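PDB 2ZTS: putative uncharacterized protein PH0186 from Pyrococcus horikoshii, which binds ADP and magnesium as a hexameric KaiC-like P-loop protein, and probably binds ATP. Local coordinates for residues 42-47 / 140-145; 73-78 / 94-99. All blocks are in the same frame, centred on the assembly; numbering follows the deposited sequence.

How the interactions relate
Both contacts are largely buried, interaction 1 entirely and interaction 2 with R75 partly open at its margin; both reach the same mixed sheet, yet their chemistry follows their place in it. The centre of interaction 1 lies about 5 Å from the centre of the chain, where the start of helix 43-58 faces the end of inner strand 138-142; there apolar packing gives way to hydroxyl, carboxylate, metal and phosphate. The centre of interaction 2 lies about 13 Å from the chain centre, where helix 71-79 leans on strand 94-97, outermost within the chain; it is made by packing alone. Selenomethionine M78 joins them, its CE 3.7 Å from T44 CG2.

Interaction 1: residues 42-47 / 140-145; sequences GKTTFA and VIDSIP. With MG (magnesium ion), chain I; ADP (adenosine-5'-diphosphate), chain H.
T44 and D142 meet with their side chains crossed at about a right angle, and the hydroxyl of one is pinned between the carboxylate of the other and the metal. T44 OG1 donates to D142 OD1 at a short 2.5 Å, and OD1 accepts through its syn lone pair, on the side of OD2. The same OG1 binds magnesium at 2.2 Å. D142 itself stays in the second shell: its OD2 accepts from water 1 at 2.7 Å, and that water binds the metal. With CG anti to its backbone N (chi1 -166°), D142 reaches from the strand end toward the helix, while T178 holds OD2 from the neighbouring strand. Octahedral magnesium is completed by ADP O3B and three further waters; T44 OG1 stands trans to water 3, and O3B trans to water 4.

The phosphates lie over the first turn of the helix. K43 bends at its last two torsions, bringing NZ back to ADP O1B at 2.8 Å; the backbone N atoms of G42 and K43 bind that oxygen too, while E180 forms a salt bridge with NZ. T44 N points almost straight at O3B (N-H...O 166°), and T45 grips O1A with both its N and its OG1. One turn on, the contact becomes apolar: A47 CB rests against V140 CG1 at 3.6 Å and also touches CG2.

K222 and M223 of a second subunit also bind this ADP, placing the site at a subunit interface. A cis peptide follows D142, as in RecA. Helix-start threonine on the metal, and strand-end aspartate behind it through a hydrogen bond and a metal-bound water, are the pairing of Walker A and Walker B motifs in a RecA-like P-loop nucleotide site.

Interaction 2: residues 73-78 / 94-99; sequences DLRREM and IAIVDG
Torsions on both sides bring L74 and I96 together, their side chains crossing at a slant. In L74 the CG branch runs anti to the backbone N (chi1 175°), sending the side chain off the helix, and chi2 (71°) extends the CD2 branch away from CA, so that CD2 makes the contact while CD1 turns elsewhere. I96 sets CG1 beside its own backbone N and then runs out nearly straight (chi2 166°), which makes CD1 the foremost atom of the strand. The methyls meet at 4.0 Å from L74 CD2 to I96 CD1, and the beta-branch methyl I96 CG2 also comes within 4.1 Å of that same CD2. One leucine methyl thus sits against both arms of the isoleucine.

R75 reaches I96 differently. Its chain, extended from CG to NE, passes alongside the tip of the isoleucine, with CG and NE each 3.9 Å from I96 CD1. The methyl stands oblique to the guanidinium plane, a van der Waals contact of methyl with aliphatic chain and guanidinium, with no hydrogen bond across it. The polar end is held elsewhere, by a salt bridge from R75 NH2 to E89 of helix 85-90, which itself packs on I96. I96 is therefore covered by L74, R75 and E89 together, with the arginine at the more open margin.

Just past the strand, D98 OD2 accepts a hydrogen bond from A71 N, at the start of helix 71-79. L74 also packs on F64 of the adjacent parallel strand. Strands 62-66 and 94-97 are joined through helices 71-79 and 85-90, so the contact closes a beta-alpha-beta crossover at the edge of the P-loop NTPase core.

Interaction 1: residues 42-47 / 140-145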
loop_
_atom_site.group_PDB
_atom_site.type_symbol
_atom_site.label_atom_id
_atom_site.label_comp_id
_atom_site.label_asym_id
_atom_site.label_seq_id
_atom_site.Cartn_x
_atom_site.Cartn_y
_atom_site.Cartn_z
ATOM N N GLY C 42 16.404 -19.138 -10.218
ATOM C CA GLY C 42 17.555 -19.621 -10.969
ATOM C C GLY C 42 18.590 -18.562 -11.185
ATOM O O GLY C 42 19.509 -18.779 -11.965
ATOM N N LYS C 43 18.503 -17.456 -10.467
ATOM C CA LYS C 43 19.426 -16.333 -10.697
ATOM C C LYS C 43 20.887 -16.692 -10.534
ATOM O O LYS C 43 21.716 -16.429 -11.408
ATOM C CB LYS C 43 19.129 -15.179 -9.750
ATOM C CG LYS C 43 17.769 -14.523 -9.961
ATOM C CD LYS C 43 17.635 -13.334 -9.144
ATOM C CE LYS C 43 17.474 -13.601 -7.642
ATOM N NZ LYS C 43 16.544 -14.615 -7.210
ATOM N N THR C 44 21.225 -17.199 -9.353
ATOM C CA THR C 44 22.573 -17.642 -9.061
ATOM C C THR C 44 23.147 -18.642 -10.069
ATOM O O THR C 44 24.276 -18.490 -10.525
ATOM C CB THR C 44 22.600 -18.157 -7.642
ATOM O OG1 THR C 44 22.525 -17.038 -6.785
ATOM C CG2 THR C 44 23.951 -18.796 -7.244
ATOM N N THR C 45 22.347 -19.619 -10.422
ATOM C CA THR C 45 22.648 -20.660 -11.363
ATOM C C THR C 45 22.979 -20.142 -12.759
ATOM O O THR C 45 24.005 -20.477 -13.337
ATOM C CB THR C 45 21.451 -21.637 -11.392
ATOM O OG1 THR C 45 21.403 -22.270 -10.108
ATOM C CG2 THR C 45 21.679 -22.794 -12.338
ATOM N N PHE C 46 22.089 -19.323 -13.276
ATOM C CA PHE C 46 22.214 -18.644 -14.560
ATOM C C PHE C 46 23.502 -17.764 -14.583
ATOM O O PHE C 46 24.299 -17.861 -15.504
ATOM C CB PHE C 46 20.974 -17.805 -14.706
ATOM C CG PHE C 46 20.813 -17.166 -16.014
ATOM C CD1 PHE C 46 19.840 -17.591 -16.870
ATOM C CD2 PHE C 46 21.654 -16.121 -16.392
ATOM C CE1 PHE C 46 19.693 -16.985 -18.094
ATOM C CE2 PHE C 46 21.511 -15.500 -17.634
ATOM C CZ PHE C 46 20.540 -15.911 -18.476
ATOM N N ALA C 47 23.741 -16.977 -13.533
ATOM C CA ALA C 47 24.984 -16.178 -13.395
ATOM C C ALA C 47 26.270 -17.016 -13.306
ATOM O O ALA C 47 27.311 -16.642 -13.904
ATOM C CB ALA C 47 24.910 -15.286 -12.225
ATOM N N VAL C 140 30.110 -11.068 -12.592
ATOM C CA VAL C 140 28.806 -11.281 -11.936
ATOM C C VAL C 140 28.887 -10.665 -10.548
ATOM O O VAL C 140 29.895 -10.824 -9.883
ATOM C CB VAL C 140 28.492 -12.778 -11.798
ATOM C CG1 VAL C 140 27.395 -13.033 -10.786
ATOM C CG2 VAL C 140 28.103 -13.359 -13.138
ATOM N N ILE C 141 27.851 -9.939 -10.143
ATOM C CA ILE C 141 27.665 -9.514 -8.772
ATOM C C ILE C 141 26.335 -10.092 -8.343
ATOM O O ILE C 141 25.270 -9.666 -8.779
ATOM C CB ILE C 141 27.715 -7.974 -8.639
ATOM C CG1 ILE C 141 29.072 -7.447 -9.233
ATOM C CG2 ILE C 141 27.481 -7.551 -7.178
ATOM C CD1 ILE C 141 29.361 -5.976 -9.003
ATOM N N ASP C 142 26.438 -11.135 -7.542
ATOM C CA ASP C 142 25.316 -11.800 -6.930
ATOM C C ASP C 142 25.404 -11.472 -5.458
ATOM O O ASP C 142 26.144 -12.093 -4.783
ATOM C CB ASP C 142 25.470 -13.296 -7.161
ATOM C CG ASP C 142 24.217 -14.067 -6.870
ATOM O OD1 ASP C 142 24.350 -15.312 -6.680
ATOM O OD2 ASP C 142 23.067 -13.521 -6.884
ATOM N N SER C 143 24.664 -10.500 -4.933
ATOM C CA SER C 143 23.548 -9.852 -5.561
ATOM C C SER C 143 23.523 -8.449 -5.011
ATOM O O SER C 143 24.195 -8.132 -4.010
ATOM C CB SER C 143 22.269 -10.569 -5.124
ATOM O OG SER C 143 21.996 -10.266 -3.745
ATOM N N ILE C 144 22.762 -7.581 -5.670
ATOM C CA ILE C 144 22.541 -6.257 -5.130
ATOM C C ILE C 144 21.874 -6.227 -3.726
ATOM O O ILE C 144 22.288 -5.468 -2.876
ATOM C CB ILE C 144 21.793 -5.394 -6.176
ATOM C CG1 ILE C 144 22.768 -5.075 -7.329
ATOM C CG2 ILE C 144 21.283 -4.125 -5.586
ATOM C CD1 ILE C 144 22.024 -4.519 -8.488
ATOM N N PRO C 145 20.822 -6.976 -3.475
ATOM C CA PRO C 145 20.281 -6.999 -2.092
ATOM C C PRO C 145 21.315 -7.481 -1.056
ATOM O O PRO C 145 21.259 -7.013 0.042
ATOM C CB PRO C 145 19.133 -8.009 -2.170
ATOM C CG PRO C 145 18.768 -8.083 -3.599
ATOM C CD PRO C 145 20.028 -7.803 -4.409
HETATM MG MG MG I . 20.793 -16.791 -5.408
HETATM P PB ADP H . 17.979 -17.926 -6.863
HETATM O O1B ADP H . 17.127 -17.270 -7.862
HETATM O O2B ADP H . 17.378 -17.880 -5.452
HETATM O O3B ADP H . 19.448 -17.371 -6.844
HETATM P PA ADP H . 19.128 -20.528 -7.557
HETATM O O1A ADP H . 19.998 -20.272 -8.807
HETATM O O2A ADP H . 19.930 -20.639 -6.282
HETATM O O3A ADP H . 17.913 -19.458 -7.407
HETATM O "O5'" ADP H . 18.289 -21.830 -7.914
HETATM C "C5'" ADP H . 18.369 -23.003 -7.172
HETATM C "C4'" ADP H . 17.406 -24.042 -7.694
HETATM O "O4'" ADP H . 17.889 -24.833 -8.755
HETATM C "C3'" ADP H . 17.012 -24.981 -6.572
HETATM O "O3'" ADP H . 16.048 -24.301 -5.765
HETATM C "C2'" ADP H . 16.565 -26.210 -7.338
HETATM O "O2'" ADP H . 15.243 -26.125 -7.739
HETATM C "C1'" ADP H . 17.427 -26.181 -8.606
HETATM N N9 ADP H . 18.637 -27.011 -8.508
HETATM C C8 ADP H . 19.738 -26.786 -7.688
HETATM N N7 ADP H . 20.657 -27.747 -7.917
HETATM C C5 ADP H . 20.133 -28.610 -8.833
HETATM C C6 ADP H . 20.625 -29.765 -9.435
HETATM N N6 ADP H . 21.924 -30.087 -9.349
HETATM N N1 ADP H . 19.837 -30.411 -10.391
HETATM C C2 ADP H . 18.590 -29.916 -10.736
HETATM N N3 ADP H . 18.103 -28.748 -10.138
HETATM C C4 ADP H . 18.868 -28.132 -9.216
HETATM O O HOH W 1 20.841 -14.804 -6.041
HETATM O O HOH W 2 21.034 -18.816 -4.917
HETATM O O HOH W 3 19.145 -16.163 -4.293
HETATM O O HOH W 4 22.067 -16.404 -3.877
#

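Interaction 2: residues 73-78 / 94-99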
loop_
_atom_site.group_PDB
_atom_site.type_symbol
_atom_site.label_atom_id
_atom_site.label_comp_id
_atom_site.label_asym_id
_atom_site.label_seq_id
_atom_site.Cartn_x
_atom_site.Cartn_y
_atom_site.Cartn_z
ATOM N N ASP C 73 30.989 -22.566 -0.788
ATOM C CA ASP C 73 29.592 -22.937 -0.933
ATOM C C ASP C 73 29.269 -22.964 -2.403
ATOM O O ASP C 73 28.575 -23.840 -2.876
ATOM C CB ASP C 73 28.657 -21.921 -0.265
ATOM C CG ASP C 73 28.823 -21.858 1.237
ATOM O OD1 ASP C 73 29.103 -22.905 1.852
ATOM O OD2 ASP C 73 28.639 -20.785 1.898
ATOM N N LEU C 74 29.739 -21.963 -3.121
ATOM C CA LEU C 74 29.442 -21.865 -4.547
ATOM C C LEU C 74 30.144 -23.009 -5.318
ATOM O O LEU C 74 29.522 -23.628 -6.157
ATOM C CB LEU C 74 29.802 -20.480 -5.066
ATOM C CG LEU C 74 29.717 -20.111 -6.549
ATOM C CD1 LEU C 74 28.294 -19.995 -7.091
ATOM C CD2 LEU C 74 30.427 -18.800 -6.668
ATOM N N ARG C 75 31.388 -23.328 -4.989
ATOM C CA ARG C 75 32.064 -24.443 -5.653
ATOM C C ARG C 75 31.319 -25.754 -5.417
ATOM O O ARG C 75 31.060 -26.496 -6.357
ATOM C CB ARG C 75 33.494 -24.623 -5.174
ATOM C CG ARG C 75 34.428 -23.437 -5.456
ATOM C CD ARG C 75 35.912 -23.611 -4.959
ATOM N NE ARG C 75 36.579 -22.313 -4.995
ATOM C CZ ARG C 75 36.966 -21.597 -3.953
ATOM N NH1 ARG C 75 36.766 -22.009 -2.709
ATOM N NH2 ARG C 75 37.470 -20.386 -4.158
ATOM N N ARG C 76 30.956 -26.016 -4.167
ATOM C CA ARG C 76 30.204 -27.240 -3.811
ATOM C C ARG C 76 28.851 -27.271 -4.545
ATOM O O ARG C 76 28.446 -28.302 -5.079
ATOM C CB ARG C 76 29.998 -27.340 -2.266
ATOM C CG ARG C 76 29.001 -28.416 -1.772
ATOM C CD ARG C 76 28.550 -28.302 -0.281
ATOM N NE ARG C 76 27.346 -29.135 -0.061
ATOM C CZ ARG C 76 26.885 -29.578 1.122
ATOM N NH1 ARG C 76 27.492 -29.287 2.257
ATOM N NH2 ARG C 76 25.797 -30.353 1.152
ATOM N N GLU C 77 28.163 -26.131 -4.594
ATOM C CA GLU C 77 26.829 -26.109 -5.150
ATOM C C GLU C 77 26.885 -26.342 -6.652
ATOM O O GLU C 77 26.080 -27.097 -7.195
ATOM C CB GLU C 77 26.095 -24.819 -4.771
ATOM C CG GLU C 77 25.199 -24.984 -3.523
ATOM C CD GLU C 77 25.161 -23.754 -2.631
ATOM O OE1 GLU C 77 24.916 -22.649 -3.174
ATOM O OE2 GLU C 77 25.401 -23.899 -1.391
HETATM N N MSE C 78 27.891 -25.763 -7.310
HETATM C CA MSE C 78 27.972 -25.794 -8.744
HETATM C C MSE C 78 28.586 -27.119 -9.196
HETATM O O MSE C 78 28.401 -27.537 -10.364
HETATM C CB MSE C 78 28.748 -24.585 -9.263
HETATM C CG MSE C 78 28.069 -23.199 -9.017
HETATM SE SE MSE C 78 26.199 -23.191 -9.673
HETATM C CE MSE C 78 25.359 -22.006 -8.267
ATOM N N ILE C 94 39.052 -18.224 -13.757
ATOM C CA ILE C 94 37.947 -17.752 -12.923
ATOM C C ILE C 94 38.457 -17.286 -11.614
ATOM O O ILE C 94 39.308 -17.913 -11.033
ATOM C CB ILE C 94 36.914 -18.877 -12.665
ATOM C CG1 ILE C 94 36.238 -19.305 -13.941
ATOM C CG2 ILE C 94 35.840 -18.438 -11.646
ATOM C CD1 ILE C 94 35.211 -20.467 -13.709
ATOM N N ALA C 95 37.934 -16.187 -11.125
ATOM C CA ALA C 95 38.107 -15.839 -9.717
ATOM C C ALA C 95 36.755 -15.715 -9.054
ATOM O O ALA C 95 35.773 -15.225 -9.674
ATOM C CB ALA C 95 38.862 -14.561 -9.594
ATOM N N ILE C 96 36.708 -16.139 -7.781
ATOM C CA ILE C 96 35.535 -15.970 -6.930
ATOM C C ILE C 96 35.930 -15.015 -5.842
ATOM O O ILE C 96 36.931 -15.250 -5.141
ATOM C CB ILE C 96 35.007 -17.284 -6.289
ATOM C CG1 ILE C 96 34.552 -18.285 -7.351
ATOM C CG2 ILE C 96 33.823 -16.936 -5.335
ATOM C CD1 ILE C 96 34.313 -19.780 -6.833
ATOM N N VAL C 97 35.150 -13.929 -5.735
ATOM C CA VAL C 97 35.315 -12.899 -4.731
ATOM C C VAL C 97 34.131 -12.920 -3.777
ATOM O O VAL C 97 32.999 -12.500 -4.146
ATOM C CB VAL C 97 35.350 -11.524 -5.390
ATOM C CG1 VAL C 97 35.451 -10.464 -4.344
ATOM C CG2 VAL C 97 36.504 -11.412 -6.442
ATOM N N ASP C 98 34.379 -13.309 -2.533
ATOM C CA ASP C 98 33.279 -13.458 -1.576
ATOM C C ASP C 98 33.213 -12.456 -0.383
ATOM O O ASP C 98 32.506 -12.711 0.581
ATOM C CB ASP C 98 33.133 -14.942 -1.183
ATOM C CG ASP C 98 34.250 -15.439 -0.265
ATOM O OD1 ASP C 98 35.196 -14.674 0.045
ATOM O OD2 ASP C 98 34.238 -16.596 0.189
ATOM N N GLY C 99 34.038 -11.414 -0.299
ATOM C CA GLY C 99 35.342 -11.501 0.317
ATOM C C GLY C 99 34.932 -11.323 1.799
ATOM O O GLY C 99 34.589 -10.173 2.253
#